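Local coordinates for protein transmembrane oligosaccharyl transferase (Archaeoglobus fulgidus, PDB 3WAJ) that belongs to the STT3/AglB family of membrane-embedded oligosaccharyl transferases, with a GT-C-type transmembrane region that holds a zinc ion, at residues L507-E512 against R694-S699; A680-F685 against K772-V777. All coordinates share one frame; numbering follows the deposited sequence.

Interaction 1: L507-E512 against R694-S699; sequences LTWMRE and RMIYES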
# COMPACT_ATOMS: atom_id res chain seq x y z
N LEU A 507 9.60 -0.87 -16.36
CA LEU A 507 8.19 -0.86 -16.76
C LEU A 507 7.92 -0.03 -18.02
O LEU A 507 7.15 -0.45 -18.88
CB LEU A 507 7.30 -0.43 -15.60
CG LEU A 507 7.52 -1.40 -14.45
CD1 LEU A 507 6.80 -0.95 -13.20
CD2 LEU A 507 7.09 -2.79 -14.90
N THR A 508 8.55 1.15 -18.15
CA THR A 508 8.42 1.91 -19.40
C THR A 508 8.98 1.09 -20.54
O THR A 508 8.42 1.09 -21.64
CB THR A 508 9.09 3.30 -19.40
OG1 THR A 508 10.47 3.16 -19.06
CG2 THR A 508 8.40 4.25 -18.43
N TRP A 509 10.08 0.39 -20.28
CA TRP A 509 10.64 -0.51 -21.29
C TRP A 509 9.61 -1.56 -21.70
O TRP A 509 9.38 -1.79 -22.88
CB TRP A 509 11.90 -1.20 -20.77
CG TRP A 509 12.51 -2.12 -21.79
CD1 TRP A 509 13.44 -1.78 -22.75
CD2 TRP A 509 12.22 -3.52 -21.99
NE1 TRP A 509 13.74 -2.88 -23.52
CE2 TRP A 509 13.01 -3.96 -23.08
CE3 TRP A 509 11.36 -4.43 -21.36
CZ2 TRP A 509 12.98 -5.29 -23.55
CZ3 TRP A 509 11.33 -5.76 -21.81
CH2 TRP A 509 12.14 -6.17 -22.90
N MET A 510 8.99 -2.18 -20.70
CA MET A 510 7.99 -3.21 -20.93
C MET A 510 6.85 -2.70 -21.81
O MET A 510 6.43 -3.38 -22.75
CB MET A 510 7.43 -3.77 -19.60
CG MET A 510 6.28 -4.75 -19.80
SD MET A 510 5.76 -5.59 -18.31
CE MET A 510 7.03 -6.84 -18.10
N ARG A 511 6.39 -1.49 -21.51
CA ARG A 511 5.28 -0.89 -22.26
C ARG A 511 5.59 -0.80 -23.75
O ARG A 511 4.71 -0.94 -24.60
CB ARG A 511 4.95 0.51 -21.71
CG ARG A 511 3.94 1.31 -22.55
CD ARG A 511 3.52 2.61 -21.84
NE ARG A 511 2.52 3.39 -22.56
CZ ARG A 511 1.96 4.51 -22.11
NH1 ARG A 511 2.28 4.98 -20.92
NH2 ARG A 511 1.05 5.14 -22.84
N GLU A 512 6.87 -0.60 -24.05
CA GLU A 512 7.31 -0.32 -25.41
C GLU A 512 7.74 -1.58 -26.16
O GLU A 512 7.67 -1.63 -27.38
CB GLU A 512 8.45 0.72 -25.38
CG GLU A 512 8.99 1.12 -26.76
CD GLU A 512 7.99 1.92 -27.60
OE1 GLU A 512 7.01 2.46 -27.04
OE2 GLU A 512 8.19 2.00 -28.84
N ARG A 694 12.98 -17.15 -20.36
CA ARG A 694 14.25 -16.56 -20.81
C ARG A 694 14.29 -15.14 -20.27
O ARG A 694 13.23 -14.51 -20.12
CB ARG A 694 14.36 -16.55 -22.35
CG ARG A 694 13.15 -15.95 -23.08
CD ARG A 694 13.41 -15.85 -24.56
NE ARG A 694 12.30 -15.26 -25.32
CZ ARG A 694 12.27 -15.17 -26.65
NH1 ARG A 694 13.27 -15.64 -27.38
NH2 ARG A 694 11.23 -14.62 -27.26
N MET A 695 15.47 -14.63 -19.95
CA MET A 695 15.57 -13.24 -19.55
C MET A 695 15.48 -12.39 -20.81
O MET A 695 16.01 -12.76 -21.85
CB MET A 695 16.88 -13.00 -18.80
CG MET A 695 17.15 -11.56 -18.40
SD MET A 695 18.42 -11.51 -17.14
CE MET A 695 19.09 -9.95 -17.54
N ILE A 696 14.79 -11.25 -20.73
CA ILE A 696 14.71 -10.37 -21.90
C ILE A 696 15.25 -8.98 -21.62
O ILE A 696 15.56 -8.23 -22.56
CB ILE A 696 13.29 -10.28 -22.46
CG1 ILE A 696 12.33 -9.73 -21.40
CG2 ILE A 696 12.83 -11.63 -22.95
CD1 ILE A 696 10.89 -9.63 -21.90
N TYR A 697 15.36 -8.64 -20.34
CA TYR A 697 15.80 -7.31 -19.89
C TYR A 697 16.16 -7.34 -18.40
O TYR A 697 15.50 -8.01 -17.61
CB TYR A 697 14.66 -6.30 -20.12
CG TYR A 697 14.90 -4.89 -19.59
CD1 TYR A 697 14.69 -4.57 -18.25
CD2 TYR A 697 15.28 -3.86 -20.45
CE1 TYR A 697 14.88 -3.27 -17.77
CE2 TYR A 697 15.47 -2.56 -19.98
CZ TYR A 697 15.27 -2.27 -18.65
OH TYR A 697 15.46 -1.00 -18.18
N GLU A 698 17.20 -6.60 -18.01
CA GLU A 698 17.42 -6.27 -16.60
C GLU A 698 17.79 -4.80 -16.45
O GLU A 698 18.31 -4.18 -17.38
CB GLU A 698 18.50 -7.15 -15.95
CG GLU A 698 19.94 -6.84 -16.40
CD GLU A 698 21.00 -7.62 -15.60
OE1 GLU A 698 20.70 -8.11 -14.49
OE2 GLU A 698 22.16 -7.74 -16.07
N SER A 699 17.51 -4.24 -15.28
CA SER A 699 17.86 -2.85 -14.98
C SER A 699 19.30 -2.77 -14.52
O SER A 699 20.00 -3.78 -14.42
CB SER A 699 17.01 -2.35 -13.83
OG SER A 699 17.28 -3.09 -12.66

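Interaction 2: A680-F685 against K772-V777; sequences AKLHLF and KIFERV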
# COMPACT_ATOMS: atom_id res chain seq x y z
N ALA A 680 14.37 -18.21 -6.86
CA ALA A 680 15.84 -18.33 -6.87
C ALA A 680 16.37 -18.66 -8.26
O ALA A 680 17.42 -18.17 -8.66
CB ALA A 680 16.34 -19.35 -5.85
N LYS A 681 15.65 -19.52 -8.97
CA LYS A 681 16.06 -19.91 -10.32
C LYS A 681 16.01 -18.72 -11.26
O LYS A 681 16.85 -18.58 -12.14
CB LYS A 681 15.14 -21.02 -10.85
CG LYS A 681 15.38 -22.37 -10.22
CD LYS A 681 14.34 -23.38 -10.66
CE LYS A 681 14.62 -24.78 -10.09
NZ LYS A 681 13.61 -25.73 -10.59
N LEU A 682 15.03 -17.85 -11.06
CA LEU A 682 14.86 -16.67 -11.88
C LEU A 682 15.85 -15.57 -11.50
O LEU A 682 16.67 -15.13 -12.31
CB LEU A 682 13.41 -16.16 -11.77
CG LEU A 682 12.39 -16.98 -12.57
CD1 LEU A 682 10.94 -16.61 -12.21
CD2 LEU A 682 12.64 -16.79 -14.07
N HIS A 683 15.80 -15.12 -10.25
CA HIS A 683 16.59 -13.96 -9.91
C HIS A 683 18.02 -14.31 -9.58
O HIS A 683 18.93 -13.54 -9.92
CB HIS A 683 15.95 -13.13 -8.79
CG HIS A 683 16.29 -11.68 -8.88
ND1 HIS A 683 15.38 -10.73 -9.27
CD2 HIS A 683 17.46 -11.03 -8.66
CE1 HIS A 683 15.97 -9.54 -9.27
NE2 HIS A 683 17.23 -9.70 -8.91
N LEU A 684 18.25 -15.45 -8.92
CA LEU A 684 19.60 -15.77 -8.47
C LEU A 684 20.39 -16.47 -9.58
O LEU A 684 21.51 -16.10 -9.87
CB LEU A 684 19.60 -16.60 -7.18
CG LEU A 684 20.95 -16.70 -6.45
CD1 LEU A 684 20.79 -16.38 -4.98
CD2 LEU A 684 21.60 -18.07 -6.63
N PHE A 685 19.78 -17.46 -10.22
CA PHE A 685 20.44 -18.18 -11.31
C PHE A 685 20.17 -17.58 -12.70
O PHE A 685 20.57 -18.17 -13.71
CB PHE A 685 20.07 -19.67 -11.28
CG PHE A 685 20.46 -20.38 -10.01
CD1 PHE A 685 21.77 -20.78 -9.79
CD2 PHE A 685 19.52 -20.64 -9.03
CE1 PHE A 685 22.14 -21.44 -8.62
CE2 PHE A 685 19.88 -21.29 -7.86
CZ PHE A 685 21.19 -21.69 -7.65
N LYS A 772 14.53 -7.61 -12.96
CA LYS A 772 14.71 -8.49 -14.12
C LYS A 772 13.37 -8.88 -14.71
O LYS A 772 12.41 -9.13 -13.99
CB LYS A 772 15.51 -9.74 -13.74
CG LYS A 772 16.96 -9.45 -13.38
CD LYS A 772 17.61 -10.70 -12.82
CE LYS A 772 18.85 -10.36 -12.03
NZ LYS A 772 19.63 -11.59 -11.78
N ILE A 773 13.30 -8.92 -16.04
CA ILE A 773 12.09 -9.32 -16.74
C ILE A 773 12.33 -10.61 -17.53
O ILE A 773 13.30 -10.72 -18.28
CB ILE A 773 11.61 -8.22 -17.69
CG1 ILE A 773 11.35 -6.94 -16.90
CG2 ILE A 773 10.36 -8.63 -18.45
CD1 ILE A 773 11.00 -5.75 -17.80
N PHE A 774 11.44 -11.57 -17.38
CA PHE A 774 11.53 -12.81 -18.14
C PHE A 774 10.28 -12.99 -19.01
O PHE A 774 9.19 -12.49 -18.68
CB PHE A 774 11.67 -13.99 -17.19
CG PHE A 774 12.88 -13.90 -16.30
CD1 PHE A 774 14.03 -14.62 -16.61
CD2 PHE A 774 12.86 -13.11 -15.15
CE1 PHE A 774 15.17 -14.54 -15.79
CE2 PHE A 774 14.00 -13.04 -14.32
CZ PHE A 774 15.15 -13.76 -14.65
N GLU A 775 10.43 -13.71 -20.12
CA GLU A 775 9.30 -14.07 -20.96
C GLU A 775 9.00 -15.55 -20.83
O GLU A 775 9.90 -16.39 -20.94
CB GLU A 775 9.58 -13.76 -22.44
CG GLU A 775 8.37 -14.02 -23.34
CD GLU A 775 8.66 -13.82 -24.81
OE1 GLU A 775 9.86 -13.82 -25.19
OE2 GLU A 775 7.69 -13.68 -25.59
N ARG A 776 7.73 -15.87 -20.60
CA ARG A 776 7.31 -17.26 -20.61
C ARG A 776 7.11 -17.69 -22.06
O ARG A 776 6.50 -16.98 -22.86
CB ARG A 776 6.03 -17.47 -19.79
CG ARG A 776 5.52 -18.89 -19.81
CD ARG A 776 4.47 -19.16 -18.73
NE ARG A 776 3.97 -20.52 -18.90
CZ ARG A 776 2.80 -20.82 -19.44
NH1 ARG A 776 1.97 -19.86 -19.81
NH2 ARG A 776 2.45 -22.10 -19.59
N VAL A 777 7.62 -18.87 -22.39
CA VAL A 777 7.85 -19.25 -23.77
C VAL A 777 7.63 -20.76 -23.90
O VAL A 777 7.92 -21.50 -22.96
CB VAL A 777 9.30 -18.84 -24.12
CG1 VAL A 777 10.11 -20.01 -24.64
CG2 VAL A 777 9.33 -17.66 -25.06

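Interaction 1: L507-E512 against R694-S699
Trp509 and Tyr697 stack face to face, their planes tilted apart, where helix 501-513 meets strand 693-698, and their side chains run in opposite senses as they pass. The phenol ring lies over the five-membered ring of the indole, with centroids 4.2 Å apart and planes inclined by 29°, opened slightly like a hinge. Its tightest approach is that of Tyr697 CD2, 3.4 Å from Trp509 CD2. Because the two side chains run counter to each other, each methylene also meets the other's ring. Tyr697 CB stands 3.7 Å above the centroid of the Trp509 six-membered ring, only 9° from the normal, while Trp509 CB sits less squarely over the phenol, 4.3 Å from the Tyr697 centroid. Trp509 can reach this position because its CG is anti to the backbone N (chi1 -179°), which swings the indole out from the helix so that its face lies against Tyr697. Ile696 adds a different approach: its CD1 meets the indole at the edge, near the ring plane, 3.8 Å from Trp509 CH2.

That two consecutive strand residues should serve the same helix is explained by a classic beta bulge, in which Ile696 and Tyr697 both face Ile773 of the neighbouring strand. Ile773 itself packs against Trp509, and Tyr697 further touches Asp505 and Ala506 of the helix. No hydrogen bond crosses between 507-512 and 694-699, so between these two segments the attachment rests on van der Waals, CH-pi and stacking contacts, whose strength depends on the fit of the surfaces.

Interaction 2: A680-F685 against K772-V777
Leu682 meets Phe774 through one branch and one carbonyl. With CG anti to its own carbonyl carbon (chi1 -76°), it places CD2 over the centre of the phenyl face, 3.5 Å from the Phe774 centroid and 9° off the normal, a nearly perpendicular CH-pi contact. The two side chains overlap head to tail, so that the far end of the ring comes back to the helix backbone: Phe774 CZ lies 3.1 Å from Leu682 O, a close packing contact.

At His683 the partner becomes Lys772, two residues earlier on the strand. The extended lysine chain runs slantwise over the imidazole, its CE over one face toward the rim, 3.9 Å from the His683 ring centroid and 3.6 Å from His683 NE2. Beyond the ring, Lys772 NZ donates to His683 O at 2.8 Å, with a C=O...N angle of 143° and the donor tilted a little from the carbonyl plane. The same ammonium forms a salt bridge with Asp686. His683 ND1 is hydrogen-bonded to Ser610 OG and NE2 also has a partner outside the two segments, which would fix the rotation of the ring.

Lys772 and Phe774 alternate with Ile773 along strand 771-776, which lies between strands 605-611 and 693-698 of a mixed sheet; helix 678-684 thus packs on the face of the sheet to which these two side chains point.

The turn that carries both Leu682 and His683 is a wide one. Leu684 N and Phe685 N both donate to Ala680 O, each at 2.9 Å, the longer-range bond marking a pi-type turn. Leu684 packs on helix 740-755, whose Tyr751 meets the Phe685 ring edge-to-face.

How the interactions relate
Both contacts place a helix on the same mixed sheet, at adjacent antiparallel strands, yet on opposite faces: Ile773 packs against helix 501-513, whereas Lys772 and Phe774 turn to helix 678-684. Interaction 1, at the outer strand 693-698, is partly buried and wholly without polar bonds between its segments. Interaction 2, on the inner strand 771-776, is fully buried and combines apolar packing with a lysine whose charge is met within the fold. The strands themselves join the two, through a probable hydrogen bond between Tyr697 O and Ile773 N and a salt bridge from Arg694 NH2 to Glu775 OE1 (2.6 Å). Met695, packed on Phe774, belongs to the face of interaction 2.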